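Local coordinates for diguanylate cyclase/phosphodiesterase-domain containing protein (Thermotoga maritima MSB8, PDB 6KHU), which is a putative diguanylate cyclase, a GGDEF-family protein whose active relatives join two GTP molecules into cyclic di-GMP, though its own activity is not established, at residues 14-19 / 30-35; 49-54 / 72-77; 55-60 / 94-99; 81-86 / 113-118. All coordinates share one frame; numbering follows the deposited sequence.

Contact 1: 14-19 / 30-35; sequences RLLSYQ and YTIFFV
Leu16 and Gln19 of helix 9-26 pack on Tyr30 and Ile32 of strand 30-37. This is helix-on-sheet packing in the alpha/beta fold of a GGDEF domain. Helix and strand run nearly antiparallel, at 156°. Their axes pass 11.0 Å apart, so side chains alone bridge the gap. Leu16 has CG anti to its backbone N (chi1 174°), which carries both methyls across to the strand. Its CD1 sits between two partners, 3.6 Å from Tyr30 CE2 and 3.7 Å from Ile32 CD1. Leu16 CD2 adds a second touch, 3.8 Å from Ile32 CD1. Leu16 crosses both side chains at about a right angle.

Gln19 CG lies over one face of the Tyr30 ring, toward its margin and 4.3 Å above the plane. The chain then bends at chi2 and turns back along the ring toward Tyr30 CB. The amide stands almost perpendicular to the ring, at 85°. Its OE1 bonds to Arg22 NH2. The phenol is fixed at its far end, where OH bonds to His20 ND1. Phe116 and Leu119 also pack against the Tyr30 side chain. Gln19 NE2 comes 4.0 Å from Tyr30 CB.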
loop_
_atom_site.group_PDB
_atom_site.type_symbol
_atom_site.label_atom_id
_atom_site.label_comp_id
_atom_site.label_asym_id
_atom_site.label_seq_id
_atom_site.Cartn_x
_atom_site.Cartn_y
_atom_site.Cartn_z
ATOM N N ARG A 14 -12.286 -2.099 4.491
ATOM C CA ARG A 14 -12.834 -2.739 5.682
ATOM C C ARG A 14 -11.737 -3.403 6.504
ATOM O O ARG A 14 -11.670 -3.223 7.723
ATOM C CB ARG A 14 -13.903 -3.762 5.295
ATOM C CG ARG A 14 -14.711 -4.254 6.491
ATOM C CD ARG A 14 -15.885 -5.140 6.069
ATOM N NE ARG A 14 -15.444 -6.489 5.720
ATOM C CZ ARG A 14 -15.453 -6.974 4.484
ATOM N NH1 ARG A 14 -15.890 -6.211 3.482
ATOM N NH2 ARG A 14 -15.033 -8.217 4.256
ATOM N N LEU A 15 -10.860 -4.176 5.848
ATOM C CA LEU A 15 -9.751 -4.809 6.556
ATOM C C LEU A 15 -8.829 -3.771 7.181
ATOM O O LEU A 15 -8.294 -3.983 8.280
ATOM C CB LEU A 15 -8.962 -5.721 5.608
ATOM C CG LEU A 15 -9.754 -6.920 5.038
ATOM C CD1 LEU A 15 -8.938 -7.695 4.007
ATOM C CD2 LEU A 15 -10.234 -7.870 6.152
ATOM N N LEU A 16 -8.614 -2.651 6.481
ATOM C CA LEU A 16 -7.784 -1.578 7.015
ATOM C C LEU A 16 -8.417 -0.952 8.256
ATOM O O LEU A 16 -7.713 -0.652 9.226
ATOM C CB LEU A 16 -7.535 -0.513 5.946
ATOM C CG LEU A 16 -6.787 0.754 6.387
ATOM C CD1 LEU A 16 -5.412 0.436 6.982
ATOM C CD2 LEU A 16 -6.644 1.700 5.206
ATOM N N SER A 17 -9.737 -0.735 8.242
ATOM C CA SER A 17 -10.375 -0.150 9.422
ATOM C C SER A 17 -10.335 -1.102 10.611
ATOM O O SER A 17 -10.217 -0.654 11.757
ATOM C CB SER A 17 -11.809 0.259 9.102
ATOM O OG SER A 17 -12.607 -0.897 8.946
ATOM N N TYR A 18 -10.417 -2.415 10.369
ATOM C CA TYR A 18 -10.238 -3.372 11.457
ATOM C C TYR A 18 -8.830 -3.290 12.025
ATOM O O TYR A 18 -8.635 -3.269 13.246
ATOM C CB TYR A 18 -10.515 -4.797 10.972
ATOM C CG TYR A 18 -11.953 -5.070 10.605
ATOM C CD1 TYR A 18 -12.973 -4.246 11.059
ATOM C CD2 TYR A 18 -12.287 -6.152 9.794
ATOM C CE1 TYR A 18 -14.288 -4.486 10.715
ATOM C CE2 TYR A 18 -13.608 -6.410 9.449
ATOM C CZ TYR A 18 -14.604 -5.570 9.919
ATOM O OH TYR A 18 -15.918 -5.806 9.594
ATOM N N GLN A 19 -7.825 -3.283 11.148
ATOM C CA GLN A 19 -6.447 -3.195 11.613
ATOM C C GLN A 19 -6.201 -1.893 12.358
ATOM O O GLN A 19 -5.460 -1.872 13.354
ATOM C CB GLN A 19 -5.485 -3.339 10.430
ATOM C CG GLN A 19 -4.041 -3.031 10.756
ATOM C CD GLN A 19 -3.479 -3.864 11.899
ATOM O OE1 GLN A 19 -3.926 -4.983 12.164
ATOM N NE2 GLN A 19 -2.462 -3.328 12.567
ATOM N N TYR A 30 1.441 0.592 12.373
ATOM C CA TYR A 30 1.350 0.004 11.042
ATOM C C TYR A 30 1.513 1.123 10.021
ATOM O O TYR A 30 1.406 2.304 10.352
ATOM C CB TYR A 30 0.022 -0.746 10.826
ATOM C CG TYR A 30 -1.177 0.169 10.690
ATOM C CD1 TYR A 30 -1.799 0.696 11.822
ATOM C CD2 TYR A 30 -1.680 0.518 9.439
ATOM C CE1 TYR A 30 -2.887 1.542 11.716
ATOM C CE2 TYR A 30 -2.778 1.384 9.318
ATOM C CZ TYR A 30 -3.379 1.877 10.463
ATOM O OH TYR A 30 -4.456 2.722 10.369
ATOM N N THR A 31 1.759 0.746 8.768
ATOM C CA THR A 31 2.009 1.726 7.724
ATOM C C THR A 31 1.183 1.404 6.490
ATOM O O THR A 31 1.044 0.237 6.113
ATOM C CB THR A 31 3.510 1.780 7.397
ATOM O OG1 THR A 31 4.220 2.204 8.571
ATOM C CG2 THR A 31 3.789 2.771 6.276
ATOM N N ILE A 32 0.620 2.449 5.883
ATOM C CA ILE A 32 -0.156 2.361 4.652
ATOM C C ILE A 32 0.691 2.914 3.513
ATOM O O ILE A 32 1.256 4.007 3.628
ATOM C CB ILE A 32 -1.475 3.149 4.757
ATOM C CG1 ILE A 32 -2.312 2.655 5.942
ATOM C CG2 ILE A 32 -2.265 3.043 3.461
ATOM C CD1 ILE A 32 -3.510 3.535 6.251
ATOM N N PHE A 33 0.768 2.174 2.411
ATOM C CA PHE A 33 1.457 2.626 1.211
ATOM C C PHE A 33 0.442 2.739 0.084
ATOM O O PHE A 33 -0.416 1.860 -0.071
ATOM C CB PHE A 33 2.597 1.655 0.776
ATOM C CG PHE A 33 3.691 1.463 1.801
ATOM C CD1 PHE A 33 3.512 0.610 2.876
ATOM C CD2 PHE A 33 4.913 2.096 1.655
ATOM C CE1 PHE A 33 4.508 0.415 3.802
ATOM C CE2 PHE A 33 5.917 1.909 2.592
ATOM C CZ PHE A 33 5.708 1.069 3.673
ATOM N N PHE A 34 0.546 3.817 -0.704
ATOM C CA PHE A 34 -0.189 3.972 -1.959
ATOM C C PHE A 34 0.789 4.001 -3.129
ATOM O O PHE A 34 1.813 4.694 -3.069
ATOM C CB PHE A 34 -0.998 5.282 -1.981
ATOM C CG PHE A 34 -2.383 5.172 -1.415
ATOM C CD1 PHE A 34 -2.641 4.379 -0.305
ATOM C CD2 PHE A 34 -3.434 5.897 -1.990
ATOM C CE1 PHE A 34 -3.933 4.293 0.228
ATOM C CE2 PHE A 34 -4.720 5.826 -1.469
ATOM C CZ PHE A 34 -4.976 5.021 -0.354
ATOM N N VAL A 35 0.464 3.276 -4.203
ATOM C CA VAL A 35 1.226 3.326 -5.451
ATOM C C VAL A 35 0.250 3.583 -6.597
ATOM O O VAL A 35 -0.663 2.784 -6.830
ATOM C CB VAL A 35 2.026 2.034 -5.700
ATOM C CG1 VAL A 35 2.747 2.104 -7.049
ATOM C CG2 VAL A 35 3.030 1.798 -4.577
#

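Contact 2: 49-54 / 72-77; sequences MKIGKI and DTFALF
Phe74 of strand 73-79 lays its ring against Gly52 and Ile51 of helix 41-57. The segment leaves the hairpin turn that carries the signature motif in GGDEF domains. Here Asp72, Thr73 and Phe74 stand where relatives usually have Asp, Glu and Phe.

Asp72 comes first, still in the turn. Thr73 then begins the strand. Phe74 carries the whole contact from the strand side. Its CG is anti to the carbonyl carbon (chi1 -75°), and the ring reaches out to the helix. Gly52 CA rests over one face in a CH-pi contact, 4.2 Å from the ring centroid and 21° off the normal. The fit is close: a CB on Gly52 would come within 3.5 Å of Phe74 CZ. Ile51 approaches the ring obliquely, and its CG2 lies 3.9 Å from Phe74 CD2. Leu48 and Leu55 of the same helix also touch this ring. Cutting the ring back to an alanine's methyl is likely to open a gap between strand and helix, leaving Gly52 CA and the Ile51 methyl without their partner. Next, Ala75 turns to the other side of the sheet, onto Phe34. Leu76 returns to the helix side and packs on Leu55 and Val66. At the helix backbone, Gly52 N lies 3.9 Å from Phe74 CE2.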
loop_
_atom_site.group_PDB
_atom_site.type_symbol
_atom_site.label_atom_id
_atom_site.label_comp_id
_atom_site.label_asym_id
_atom_site.label_seq_id
_atom_site.Cartn_x
_atom_site.Cartn_y
_atom_site.Cartn_z
HETATM N N MSE A 49 -0.339 -6.058 -13.027
HETATM C CA MSE A 49 -0.057 -7.347 -12.419
HETATM C C MSE A 49 1.364 -7.358 -11.831
HETATM O O MSE A 49 1.640 -8.105 -10.888
HETATM C CB MSE A 49 -0.267 -8.479 -13.431
HETATM C CG MSE A 49 -1.739 -8.950 -13.540
HETATM SE SE MSE A 49 -2.129 -10.104 -15.171
HETATM C CE MSE A 49 -1.338 -8.971 -16.564
ATOM N N LYS A 50 2.241 -6.488 -12.348
ATOM C CA LYS A 50 3.628 -6.448 -11.879
ATOM C C LYS A 50 3.761 -5.696 -10.558
ATOM O O LYS A 50 4.428 -6.168 -9.629
ATOM C CB LYS A 50 4.528 -5.806 -12.936
ATOM C CG LYS A 50 4.867 -6.728 -14.089
ATOM C CD LYS A 50 5.762 -6.039 -15.114
ATOM C CE LYS A 50 5.705 -6.762 -16.463
ATOM N NZ LYS A 50 6.742 -6.276 -17.423
ATOM N N ILE A 51 3.161 -4.509 -10.464
ATOM C CA ILE A 51 3.200 -3.793 -9.198
ATOM C C ILE A 51 2.366 -4.524 -8.154
ATOM O O ILE A 51 2.716 -4.531 -6.966
ATOM C CB ILE A 51 2.763 -2.335 -9.409
ATOM C CG1 ILE A 51 3.868 -1.600 -10.161
ATOM C CG2 ILE A 51 2.476 -1.634 -8.084
ATOM C CD1 ILE A 51 3.371 -0.548 -11.080
ATOM N N GLY A 52 1.291 -5.193 -8.577
ATOM C CA GLY A 52 0.531 -6.013 -7.647
ATOM C C GLY A 52 1.385 -7.081 -6.987
ATOM O O GLY A 52 1.379 -7.235 -5.759
ATOM N N LYS A 53 2.151 -7.818 -7.793
ATOM C CA LYS A 53 3.045 -8.834 -7.249
ATOM C C LYS A 53 4.095 -8.212 -6.335
ATOM O O LYS A 53 4.452 -8.795 -5.304
ATOM C CB LYS A 53 3.723 -9.594 -8.386
ATOM C CG LYS A 53 3.021 -10.885 -8.798
ATOM C CD LYS A 53 3.289 -11.185 -10.267
ATOM C CE LYS A 53 3.533 -12.652 -10.494
ATOM N NZ LYS A 53 4.702 -12.842 -11.396
ATOM N N ILE A 54 4.606 -7.035 -6.705
ATOM C CA ILE A 54 5.649 -6.382 -5.914
ATOM C C ILE A 54 5.125 -6.054 -4.520
ATOM O O ILE A 54 5.792 -6.303 -3.507
ATOM C CB ILE A 54 6.157 -5.120 -6.634
ATOM C CG1 ILE A 54 7.035 -5.488 -7.836
ATOM C CG2 ILE A 54 6.891 -4.201 -5.654
ATOM C CD1 ILE A 54 7.336 -4.296 -8.744
ATOM N N ASP A 72 -6.062 2.557 -11.317
ATOM C CA ASP A 72 -4.618 2.655 -11.497
ATOM C C ASP A 72 -3.829 2.756 -10.187
ATOM O O ASP A 72 -2.612 2.982 -10.230
ATOM C CB ASP A 72 -4.277 3.846 -12.411
ATOM C CG ASP A 72 -4.714 5.192 -11.840
ATOM O OD1 ASP A 72 -5.131 5.272 -10.659
ATOM O OD2 ASP A 72 -4.627 6.192 -12.592
ATOM N N THR A 73 -4.470 2.607 -9.028
ATOM C CA THR A 73 -3.782 2.780 -7.758
ATOM C C THR A 73 -3.914 1.509 -6.933
ATOM O O THR A 73 -4.992 0.919 -6.859
ATOM C CB THR A 73 -4.342 3.982 -6.969
ATOM O OG1 THR A 73 -4.186 5.183 -7.741
ATOM C CG2 THR A 73 -3.606 4.153 -5.646
ATOM N N PHE A 74 -2.808 1.076 -6.336
ATOM C CA PHE A 74 -2.838 0.033 -5.325
ATOM C C PHE A 74 -2.636 0.643 -3.946
ATOM O O PHE A 74 -1.992 1.687 -3.796
ATOM C CB PHE A 74 -1.744 -1.011 -5.547
ATOM C CG PHE A 74 -2.012 -1.951 -6.676
ATOM C CD1 PHE A 74 -2.830 -3.054 -6.496
ATOM C CD2 PHE A 74 -1.412 -1.752 -7.916
ATOM C CE1 PHE A 74 -3.061 -3.948 -7.546
ATOM C CE2 PHE A 74 -1.635 -2.639 -8.972
ATOM C CZ PHE A 74 -2.463 -3.735 -8.784
ATOM N N ALA A 75 -3.166 -0.039 -2.937
ATOM C CA ALA A 75 -2.856 0.276 -1.557
ATOM C C ALA A 75 -2.336 -0.973 -0.857
ATOM O O ALA A 75 -2.592 -2.106 -1.279
ATOM C CB ALA A 75 -4.075 0.852 -0.823
ATOM N N LEU A 76 -1.581 -0.742 0.211
ATOM C CA LEU A 76 -0.974 -1.791 1.011
ATOM C C LEU A 76 -0.909 -1.300 2.445
ATOM O O LEU A 76 -0.574 -0.133 2.690
ATOM C CB LEU A 76 0.439 -2.131 0.515
ATOM C CG LEU A 76 1.394 -2.878 1.448
ATOM C CD1 LEU A 76 1.068 -4.386 1.472
ATOM C CD2 LEU A 76 2.853 -2.652 1.017
ATOM N N PHE A 77 -1.224 -2.177 3.392
ATOM C CA PHE A 77 -0.839 -1.889 4.765
ATOM C C PHE A 77 -0.075 -3.064 5.348
ATOM O O PHE A 77 -0.361 -4.220 5.032
ATOM C CB PHE A 77 -2.048 -1.485 5.650
ATOM C CG PHE A 77 -3.081 -2.568 5.886
ATOM C CD1 PHE A 77 -2.908 -3.512 6.891
ATOM C CD2 PHE A 77 -4.264 -2.581 5.152
ATOM C CE1 PHE A 77 -3.868 -4.472 7.133
ATOM C CE2 PHE A 77 -5.243 -3.545 5.390
ATOM C CZ PHE A 77 -5.044 -4.492 6.382
#

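Contact 3: 55-60 / 94-99; sequences LKECVR and KNHIES. With ZN (zinc ion), chain C.
Glu57 and His96 reach one zinc ion by different torsions. Glu57 points CG away from its own amide nitrogen (chi1 -161°), and the chain stays extended beyond it. Its carboxylate is thus held out from the helix toward His96. His96 has CG beside its backbone N (chi1 -77°), which swings the imidazole toward Glu57. The two side chains cross at about a right angle, and carboxylate and ring planes are 79° apart.

Glu57 OE1 binds the zinc at 2.0 Å. Glu57 OE2 is much farther from the zinc, at 2.7 Å, so the carboxylate grips unevenly. His96 NE2 takes the metal at 2.0 Å. Glu57 OE2 and His96 NE2 lie 3.2 Å apart. This is not a hydrogen bond; the two are brought together by the zinc. On the far side of the imidazole, His96 ND1 bonds to the backbone O of Arg92, one helical turn earlier. That second-shell bond helps to set the rotation of the ring.

The site spans two helices of the GGDEF domain, 41-57 and 86-100, at the surface. It lies well away from the signature turn around Asp72. Both ligands also touch a neighbouring molecule in the crystal, so further zinc ligands may come from there. Beneath the site, Leu55 and Cys58 turn into the core. Leu55 packs on Ile93, and Cys58 packs on Ile89 and Ile93.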
loop_
_atom_site.group_PDB
_atom_site.type_symbol
_atom_site.label_atom_id
_atom_site.label_comp_id
_atom_site.label_asym_id
_atom_site.label_seq_id
_atom_site.Cartn_x
_atom_site.Cartn_y
_atom_site.Cartn_z
ATOM N N LEU A 55 3.918 -5.488 -4.451
ATOM C CA LEU A 55 3.328 -5.165 -3.152
ATOM C C LEU A 55 2.978 -6.421 -2.372
ATOM O O LEU A 55 3.085 -6.438 -1.139
ATOM C CB LEU A 55 2.087 -4.290 -3.334
ATOM C CG LEU A 55 2.413 -2.917 -3.910
ATOM C CD1 LEU A 55 1.134 -2.215 -4.268
ATOM C CD2 LEU A 55 3.236 -2.098 -2.934
ATOM N N LYS A 56 2.528 -7.471 -3.066
ATOM C CA LYS A 56 2.314 -8.753 -2.399
ATOM C C LYS A 56 3.583 -9.243 -1.720
ATOM O O LYS A 56 3.518 -9.898 -0.671
ATOM C CB LYS A 56 1.827 -9.803 -3.398
ATOM C CG LYS A 56 0.324 -9.838 -3.612
ATOM C CD LYS A 56 -0.439 -9.939 -2.281
ATOM C CE LYS A 56 -0.186 -11.249 -1.552
ATOM N NZ LYS A 56 -1.330 -11.610 -0.650
ATOM N N GLU A 57 4.745 -8.934 -2.300
ATOM C CA GLU A 57 6.011 -9.350 -1.707
ATOM C C GLU A 57 6.240 -8.720 -0.340
ATOM O O GLU A 57 6.933 -9.307 0.500
ATOM C CB GLU A 57 7.168 -8.993 -2.646
ATOM C CG GLU A 57 8.432 -9.771 -2.359
ATOM C CD GLU A 57 9.567 -9.409 -3.284
ATOM O OE1 GLU A 57 10.727 -9.449 -2.828
ATOM O OE2 GLU A 57 9.300 -9.100 -4.473
ATOM N N CYS A 58 5.694 -7.521 -0.105
ATOM C CA CYS A 58 5.848 -6.857 1.192
ATOM C C CYS A 58 5.025 -7.494 2.303
ATOM O O CYS A 58 5.233 -7.161 3.473
ATOM C CB CYS A 58 5.429 -5.390 1.102
ATOM S SG CYS A 58 6.279 -4.447 -0.160
ATOM N N VAL A 59 4.061 -8.347 1.964
ATOM C CA VAL A 59 3.185 -8.956 2.960
ATOM C C VAL A 59 4.004 -9.915 3.823
ATOM O O VAL A 59 4.530 -10.916 3.326
ATOM C CB VAL A 59 2.022 -9.681 2.265
ATOM C CG1 VAL A 59 1.289 -10.636 3.218
ATOM C CG2 VAL A 59 1.061 -8.664 1.656
ATOM N N ARG A 60 4.109 -9.615 5.124
ATOM C CA ARG A 60 4.861 -10.459 6.052
ATOM C C ARG A 60 3.985 -11.378 6.890
ATOM O O ARG A 60 4.421 -12.477 7.245
ATOM C CB ARG A 60 5.695 -9.622 7.028
ATOM C CG ARG A 60 6.304 -8.344 6.517
ATOM C CD ARG A 60 6.908 -7.576 7.710
ATOM N NE ARG A 60 7.294 -8.491 8.787
ATOM C CZ ARG A 60 6.704 -8.554 9.983
ATOM N NH1 ARG A 60 5.690 -7.754 10.271
ATOM N NH2 ARG A 60 7.118 -9.429 10.893
ATOM N N LYS A 94 10.401 0.674 -4.581
ATOM C CA LYS A 94 10.969 1.474 -5.670
ATOM C C LYS A 94 12.034 0.695 -6.436
ATOM O O LYS A 94 12.050 0.711 -7.674
ATOM C CB LYS A 94 11.552 2.781 -5.118
ATOM C CG LYS A 94 10.485 3.736 -4.534
ATOM C CD LYS A 94 10.911 5.211 -4.588
ATOM C CE LYS A 94 12.008 5.506 -3.575
ATOM N NZ LYS A 94 12.237 6.976 -3.395
ATOM N N ASN A 95 12.913 -0.008 -5.713
ATOM C CA ASN A 95 13.939 -0.839 -6.344
ATOM C C ASN A 95 13.327 -1.905 -7.246
ATOM O O ASN A 95 13.839 -2.165 -8.340
ATOM C CB ASN A 95 14.812 -1.506 -5.281
ATOM C CG ASN A 95 15.723 -0.521 -4.565
ATOM O OD1 ASN A 95 15.830 0.633 -4.960
ATOM N ND2 ASN A 95 16.392 -0.988 -3.512
ATOM N N HIS A 96 12.240 -2.541 -6.807
ATOM C CA HIS A 96 11.599 -3.540 -7.665
ATOM C C HIS A 96 11.006 -2.897 -8.911
ATOM O O HIS A 96 11.137 -3.438 -10.019
ATOM C CB HIS A 96 10.529 -4.307 -6.895
ATOM C CG HIS A 96 11.087 -5.351 -5.975
ATOM N ND1 HIS A 96 11.790 -5.034 -4.832
ATOM C CD2 HIS A 96 11.068 -6.704 -6.045
ATOM C CE1 HIS A 96 12.184 -6.148 -4.237
ATOM N NE2 HIS A 96 11.757 -7.177 -4.952
ATOM N N ILE A 97 10.337 -1.753 -8.753
ATOM C CA ILE A 97 9.809 -1.053 -9.919
ATOM C C ILE A 97 10.955 -0.579 -10.811
ATOM O O ILE A 97 10.855 -0.624 -12.044
ATOM C CB ILE A 97 8.890 0.105 -9.481
ATOM C CG1 ILE A 97 7.828 -0.408 -8.504
ATOM C CG2 ILE A 97 8.221 0.749 -10.690
ATOM C CD1 ILE A 97 6.856 0.648 -8.030
ATOM N N GLU A 98 12.075 -0.160 -10.205
ATOM C CA GLU A 98 13.251 0.219 -10.989
ATOM C C GLU A 98 13.791 -0.970 -11.774
ATOM O O GLU A 98 14.097 -0.858 -12.967
ATOM C CB GLU A 98 14.343 0.798 -10.080
ATOM C CG GLU A 98 15.661 1.170 -10.813
ATOM C CD GLU A 98 16.665 1.909 -9.918
ATOM O OE1 GLU A 98 16.255 2.404 -8.840
ATOM O OE2 GLU A 98 17.864 1.997 -10.289
ATOM N N SER A 99 13.906 -2.124 -11.115
ATOM C CA SER A 99 14.381 -3.327 -11.784
ATOM C C SER A 99 13.548 -3.693 -13.002
ATOM O O SER A 99 14.050 -4.392 -13.887
ATOM C CB SER A 99 14.397 -4.495 -10.807
ATOM O OG SER A 99 15.675 -4.626 -10.216
HETATM ZN ZN ZN C . 12.025 -9.087 -4.333
#

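Contact 4: 81-86 / 113-118; sequences VGKETA and PEDFMD. With ZN (zinc ion), chain B.
Lys83 meets Asp115 and Glu114 where two surface loops come together at one end of the central GGDEF-domain sheet. The loops follow strands 73-79 and 105-112, which run in the same direction with strand 30-37 between them.

The polar link is a salt bridge. Lys83 NZ donates to Asp115 OD1 over 2.8 Å, on the syn lone pair. The lysine chain bends at chi2 (-64°) and chi3 (-94°), and this folds the amine over to the aspartate. Asp115 OD2 accepts from the backbone N of Ser111, so each carboxylate oxygen has a partner. Shortening Asp115 to an alanine would probably leave the Lys83 amine without its countercharge and Ser111 N without its acceptor.

The other touches are van der Waals. Lys83 CG lies 3.5 Å from Glu114 CB and 3.4 Å from Glu114 OE1. The opposite charges of this pair are not in contact: Lys83 NZ is 6.5 Å from Glu114 OE1.

Metal binding comes last, at the far end of 113-118. Asp118 is the N-cap of helix 119-130, with OD1 bonded to Lys121 N. Its OD2 binds a second zinc at 1.9 Å, and a water oxygen also binds that zinc, at 2.3 Å.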
loop_
_atom_site.group_PDB
_atom_site.type_symbol
_atom_site.label_atom_id
_atom_site.label_comp_id
_atom_site.label_asym_id
_atom_site.label_seq_id
_atom_site.Cartn_x
_atom_site.Cartn_y
_atom_site.Cartn_z
ATOM N N VAL A 81 4.914 -1.961 11.302
ATOM C CA VAL A 81 5.881 -1.094 10.635
ATOM C C VAL A 81 5.576 0.341 11.025
ATOM O O VAL A 81 4.504 0.860 10.708
ATOM C CB VAL A 81 5.827 -1.280 9.111
ATOM C CG1 VAL A 81 6.669 -0.214 8.389
ATOM C CG2 VAL A 81 6.271 -2.696 8.733
ATOM N N GLY A 82 6.513 0.988 11.719
ATOM C CA GLY A 82 6.397 2.385 12.067
ATOM C C GLY A 82 7.319 3.266 11.240
ATOM O O GLY A 82 7.861 2.860 10.210
ATOM N N LYS A 83 7.497 4.501 11.734
ATOM C CA LYS A 83 8.292 5.497 11.014
ATOM C C LYS A 83 9.716 5.024 10.766
ATOM O O LYS A 83 10.315 5.376 9.744
ATOM C CB LYS A 83 8.332 6.814 11.796
ATOM C CG LYS A 83 7.123 7.688 11.586
ATOM C CD LYS A 83 7.019 8.148 10.141
ATOM C CE LYS A 83 7.672 9.512 9.942
ATOM N NZ LYS A 83 7.214 10.108 8.656
ATOM N N GLU A 84 10.277 4.247 11.696
ATOM C CA GLU A 84 11.666 3.812 11.575
ATOM C C GLU A 84 11.879 2.949 10.333
ATOM O O GLU A 84 12.826 3.168 9.571
ATOM C CB GLU A 84 12.082 3.054 12.837
ATOM C CG GLU A 84 13.568 2.723 12.924
ATOM C CD GLU A 84 14.404 3.863 13.487
ATOM O OE1 GLU A 84 13.855 4.968 13.700
ATOM O OE2 GLU A 84 15.614 3.654 13.723
ATOM N N THR A 85 11.011 1.958 10.105
ATOM C CA THR A 85 11.260 0.991 9.041
ATOM C C THR A 85 10.435 1.231 7.781
ATOM O O THR A 85 10.740 0.635 6.743
ATOM C CB THR A 85 11.007 -0.429 9.551
ATOM O OG1 THR A 85 9.696 -0.501 10.132
ATOM C CG2 THR A 85 12.063 -0.797 10.604
ATOM N N ALA A 86 9.411 2.077 7.843
ATOM C CA ALA A 86 8.641 2.411 6.650
ATOM C C ALA A 86 9.493 2.865 5.470
ATOM O O ALA A 86 9.179 2.453 4.339
ATOM C CB ALA A 86 7.590 3.480 6.978
ATOM N N PRO A 113 1.193 5.429 14.653
ATOM C CA PRO A 113 0.486 6.683 14.949
ATOM C C PRO A 113 1.264 7.978 14.682
ATOM O O PRO A 113 0.704 9.060 14.911
ATOM C CB PRO A 113 0.217 6.561 16.452
ATOM C CG PRO A 113 1.463 5.839 16.960
ATOM C CD PRO A 113 1.863 4.882 15.854
ATOM N N GLU A 114 2.513 7.893 14.209
ATOM C CA GLU A 114 3.356 9.091 14.194
ATOM C C GLU A 114 2.938 10.066 13.101
ATOM O O GLU A 114 2.996 11.285 13.294
ATOM C CB GLU A 114 4.826 8.703 14.036
ATOM C CG GLU A 114 5.485 8.285 15.347
ATOM C CD GLU A 114 6.884 8.874 15.537
ATOM O OE1 GLU A 114 7.831 8.394 14.868
ATOM O OE2 GLU A 114 7.033 9.805 16.365
ATOM N N ASP A 115 2.523 9.556 11.941
ATOM C CA ASP A 115 2.065 10.444 10.882
ATOM C C ASP A 115 0.599 10.832 11.054
ATOM O O ASP A 115 0.195 11.893 10.577
ATOM C CB ASP A 115 2.253 9.790 9.503
ATOM C CG ASP A 115 3.717 9.619 9.117
ATOM O OD1 ASP A 115 4.575 10.392 9.605
ATOM O OD2 ASP A 115 4.001 8.707 8.310
ATOM N N PHE A 116 -0.207 9.991 11.703
ATOM C CA PHE A 116 -1.650 10.212 11.744
ATOM C C PHE A 116 -2.273 9.333 12.810
ATOM O O PHE A 116 -1.710 8.311 13.211
ATOM C CB PHE A 116 -2.318 9.909 10.391
ATOM C CG PHE A 116 -2.465 8.420 10.083
ATOM C CD1 PHE A 116 -1.431 7.719 9.449
ATOM C CD2 PHE A 116 -3.629 7.741 10.395
ATOM C CE1 PHE A 116 -1.552 6.371 9.146
ATOM C CE2 PHE A 116 -3.768 6.379 10.108
ATOM C CZ PHE A 116 -2.727 5.685 9.481
HETATM N N MSE A 117 -3.474 9.717 13.222
HETATM C CA MSE A 117 -4.298 8.838 14.033
HETATM C C MSE A 117 -5.733 8.826 13.543
HETATM O O MSE A 117 -6.549 8.002 13.962
HETATM C CB MSE A 117 -4.214 9.262 15.482
HETATM C CG MSE A 117 -2.935 8.739 16.103
HETATM SE SE MSE A 117 -2.689 9.453 17.865
HETATM C CE MSE A 117 -3.748 8.095 18.821
ATOM N N ASP A 118 -6.017 9.735 12.615
ATOM C CA ASP A 118 -7.311 9.825 11.951
ATOM C C ASP A 118 -7.185 9.126 10.592
ATOM O O ASP A 118 -6.534 9.648 9.678
ATOM C CB ASP A 118 -7.705 11.298 11.819
ATOM C CG ASP A 118 -9.040 11.518 11.103
ATOM O OD1 ASP A 118 -9.331 10.822 10.121
ATOM O OD2 ASP A 118 -9.782 12.452 11.497
HETATM ZN ZN ZN B . -11.331 12.872 10.395
HETATM O O HOH W 1 -10.540 14.059 8.631
#

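Overall arrangement
From the N terminus, contact 1 closes the first loop, bringing helix 9-26 back onto strand 30-37. Contact 2 follows in series and ties helix 41-57 to strand 73-79. Strands 30-37 and 73-79 are neighbours in the sheet, and Phe33 N probably bonds to Leu76 O between them. Contact 3 opens before contact 2 closes, so the two cross. Both use helix 41-57, and contact 3 joins it to helix 86-100. Contact 4 crosses contact 3 in turn, linking the loops after strands 73-79 and 105-112. It meets contact 1 through Thr31 OG1 and Val81 O. Contacts 2 and 4 are about 20 Å apart, centre to centre.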